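Local coordinates for protein putative oxidoreductase (Bacteroides fragilis NCTC 9343, PDB 3FHL) that is a putative oxidoreductase of the Gfo/Idh/MocA family that probably uses a nicotinamide adenine dinucleotide cofactor (NAD or NADP) bound to its Rossmann-fold domain, at residues D185-L190 / I229-S234. Sequence-based numbering, arbitrary orientation. Where two conformers were deposited one is given.
Sequences DQAIQL and ITLKAS
Lys232 NZ forms salt bridges with Glu241 OE1 of its own chain and with Glu148 OE2 and Glu150 OE2 of the second subunit, on the opposite face of strand 228-234 from the apolar contact in which Ala187 meets Leu231 and Ile229. On the apolar face, helix 180-191 packs against the large mixed sheet of the C-terminal alpha/beta domain. Ala187 points its CB at the strand, and the isobutyl fork of Leu231 straddles that methyl: Ala187 CB lies 4.2 Å from Leu231 CD2 and 4.3 Å from Leu231 CD1. The CB of Leu231 already faces the helix, and a chi1 of -44°, turning CG away from the carbonyl carbon, carries both methyls to it. Two residues back along the strand, Ile229 brings the end of its ethyl branch to the same methyl, with Ile229 CD1 4.5 Å from Ala187 CB in one of two deposited conformers, a looser and less certain touch. The Ile229 and Leu231 side chains also pack against each other, Leu231 CD2 lying 4.0 Å from Ile229 CG2 in that conformer. With only a methyl on the helix side, the backbones can come fairly close, Ala187 CA lying 8.1 Å from Ile229 CA, the nearest CA pair. Asp185 makes a salt bridge to Arg126, and Gln186 NE2 hydrogen-bonds to Arg125 O. No hydrogen bond crosses between 185-190 and 229-234, and just 96 Å² is buried between them. Their cohesion is therefore methyl-to-methyl dispersion and exclusion of water, while on the other face two of the three salt bridges of Lys232 cross to the second subunit.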
ATOM      1  N   ASP C 185       9.971  14.050  -2.875  1.00 25.02           N
ATOM      2  CA  ASP C 185      10.799  14.730  -3.890  1.00 30.27           C
ATOM      3  C   ASP C 185      10.724  14.071  -5.268  1.00 28.77           C
ATOM      4  O   ASP C 185      10.433  14.734  -6.271  1.00 27.54           O
ATOM      5  CB  ASP C 185      12.251  14.829  -3.434  1.00 24.16           C
ATOM      6  CG  ASP C 185      13.139  15.504  -4.470  1.00 39.14           C
ATOM      7  OD1 ASP C 185      12.892  16.700  -4.798  1.00 33.20           O
ATOM      8  OD2 ASP C 185      14.079  14.830  -4.953  1.00 31.54           O
ATOM      9  N   GLN C 186      10.928  12.756  -5.293  1.00 26.68           N
ATOM     10  CA  GLN C 186      10.794  11.962  -6.509  1.00 27.24           C
ATOM     11  C   GLN C 186       9.420  12.088  -7.138  1.00 30.19           C
ATOM     12  O   GLN C 186       9.324  12.255  -8.355  1.00 27.77           O
ATOM     13  CB  GLN C 186      11.092  10.487  -6.224  1.00 25.43           C
ATOM     14  CG  GLN C 186      12.580  10.149  -5.969  1.00 21.74           C
ATOM     15  CD  GLN C 186      12.767   8.694  -5.555  1.00 29.65           C
ATOM     16  OE1 GLN C 186      11.799   8.018  -5.217  1.00 27.26           O
ATOM     17  NE2 GLN C 186      14.013   8.206  -5.578  1.00 24.60           N
ATOM     18  N   ALA C 187       8.354  12.024  -6.325  1.00 29.73           N
ATOM     19  CA  ALA C 187       6.993  12.076  -6.885  1.00 26.53           C
ATOM     20  C   ALA C 187       6.687  13.427  -7.510  1.00 26.91           C
ATOM     21  O   ALA C 187       6.074  13.489  -8.581  1.00 28.02           O
ATOM     22  CB  ALA C 187       5.929  11.717  -5.829  1.00 23.47           C
ATOM     23  N   ILE C 188       7.123  14.491  -6.839  1.00 25.55           N
ATOM     24  CA  ILE C 188       6.970  15.872  -7.362  1.00 29.29           C
ATOM     25  C   ILE C 188       7.744  16.071  -8.667  1.00 28.76           C
ATOM     26  O   ILE C 188       7.230  16.677  -9.615  1.00 25.62           O
ATOM     27  CB  ILE C 188       7.404  16.936  -6.322  1.00 28.84           C
ATOM     28  CG1 ILE C 188       6.468  16.916  -5.107  1.00 30.26           C
ATOM     29  CG2 ILE C 188       7.422  18.358  -6.932  1.00 34.48           C
ATOM     30  CD1 ILE C 188       7.050  17.679  -3.912  1.00 35.39           C
ATOM     31  N   GLN C 189       8.964  15.535  -8.735  1.00 29.05           N
ATOM     32  CA  GLN C 189       9.740  15.595  -9.983  1.00 29.56           C
ATOM     33  C   GLN C 189       9.006  14.964 -11.167  1.00 33.14           C
ATOM     34  O   GLN C 189       8.995  15.517 -12.275  1.00 31.01           O
ATOM     35  CB  GLN C 189      11.138  14.980  -9.800  1.00 31.15           C
ATOM     36  CG  GLN C 189      12.096  15.887  -9.023  1.00 32.93           C
ATOM     37  CD  GLN C 189      12.263  17.269  -9.679  1.00 42.06           C
ATOM     38  OE1 GLN C 189      12.744  17.373 -10.809  1.00 41.02           O
ATOM     39  NE2 GLN C 189      11.860  18.327  -8.970  1.00 32.86           N
ATOM     40  N   LEU C 190       8.361  13.824 -10.938  1.00 28.57           N
ATOM     41  CA  LEU C 190       7.664  13.157 -12.031  1.00 27.31           C
ATOM     42  C   LEU C 190       6.301  13.738 -12.371  1.00 28.11           C
ATOM     43  O   LEU C 190       5.938  13.770 -13.538  1.00 32.90           O
ATOM     44  CB  LEU C 190       7.520  11.656 -11.766  1.00 26.66           C
ATOM     45  CG  LEU C 190       8.791  10.838 -11.527  1.00 34.32           C
ATOM     46  CD1 LEU C 190       8.419   9.413 -11.164  1.00 29.41           C
ATOM     47  CD2 LEU C 190       9.714  10.851 -12.735  1.00 33.29           C
ATOM     48  N   ILE C 229      -1.275   8.028  -6.709  1.00 28.55           N
ATOM     49  CA  ILE C 229       0.037   8.041  -6.050  0.50 27.05           C
ATOM     50  C   ILE C 229      -0.016   7.512  -4.622  1.00 27.44           C
ATOM     51  O   ILE C 229      -0.787   7.999  -3.803  1.00 28.16           O
ATOM     52  CB  ILE C 229       0.652   9.476  -6.014  0.50 28.65           C
ATOM     53  CG1 ILE C 229       1.000   9.962  -7.421  0.50 26.05           C
ATOM     54  CG2 ILE C 229       1.894   9.528  -5.111  0.50 24.59           C
ATOM     55  CD1 ILE C 229       1.780  11.253  -7.436  0.50 25.94           C
ATOM     56  N   THR C 230       0.812   6.513  -4.323  1.00 21.32           N
ATOM     57  CA  THR C 230       0.973   6.057  -2.939  1.00 24.17           C
ATOM     58  C   THR C 230       2.442   6.082  -2.561  1.00 24.11           C
ATOM     59  O   THR C 230       3.269   5.457  -3.233  1.00 28.13           O
ATOM     60  CB  THR C 230       0.462   4.610  -2.723  1.00 24.78           C
ATOM     61  OG1 THR C 230      -0.853   4.476  -3.249  1.00 28.87           O
ATOM     62  CG2 THR C 230       0.415   4.272  -1.253  1.00 29.30           C
ATOM     63  N   LEU C 231       2.764   6.782  -1.477  1.00 20.77           N
ATOM     64  CA  LEU C 231       4.118   6.774  -0.913  1.00 27.42           C
ATOM     65  C   LEU C 231       4.087   6.157   0.483  1.00 27.02           C
ATOM     66  O   LEU C 231       3.245   6.511   1.313  1.00 26.94           O
ATOM     67  CB  LEU C 231       4.700   8.199  -0.873  1.00 25.49           C
ATOM     68  CG  LEU C 231       4.483   9.049  -2.139  1.00 23.31           C
ATOM     69  CD1 LEU C 231       4.894  10.490  -1.893  1.00 29.42           C
ATOM     70  CD2 LEU C 231       5.280   8.471  -3.319  1.00 21.79           C
ATOM     71  N   LYS C 232       4.998   5.230   0.747  1.00 28.28           N
ATOM     72  CA  LYS C 232       4.955   4.468   1.988  1.00 26.09           C
ATOM     73  C   LYS C 232       6.328   4.182   2.532  1.00 28.22           C
ATOM     74  O   LYS C 232       7.270   4.003   1.767  1.00 28.19           O
ATOM     75  CB  LYS C 232       4.322   3.100   1.738  1.00 30.52           C
ATOM     76  CG  LYS C 232       2.859   2.984   1.958  1.00 37.23           C
ATOM     77  CD  LYS C 232       2.409   1.521   1.798  1.00 33.72           C
ATOM     78  CE  LYS C 232       2.361   0.782   3.121  1.00 32.02           C
ATOM     79  NZ  LYS C 232       1.607  -0.516   2.950  1.00 35.36           N
ATOM     80  N   ALA C 233       6.422   4.087   3.853  1.00 26.71           N
ATOM     81  CA  ALA C 233       7.598   3.489   4.490  1.00 29.56           C
ATOM     82  C   ALA C 233       7.226   2.919   5.837  1.00 30.58           C
ATOM     83  O   ALA C 233       6.291   3.396   6.471  1.00 26.73           O
ATOM     84  CB  ALA C 233       8.733   4.498   4.651  1.00 27.47           C
ATOM     85  N   SER C 234       7.980   1.915   6.285  1.00 25.48           N
ATOM     86  CA  SER C 234       7.696   1.264   7.551  1.00 31.40           C
ATOM     87  C   SER C 234       8.941   0.556   8.040  1.00 28.02           C
ATOM     88  O   SER C 234       9.727   0.056   7.236  1.00 31.24           O
ATOM     89  CB  SER C 234       6.555   0.241   7.392  1.00 26.85           C
ATOM     90  OG  SER C 234       6.273  -0.417   8.626  1.00 28.53           O
TER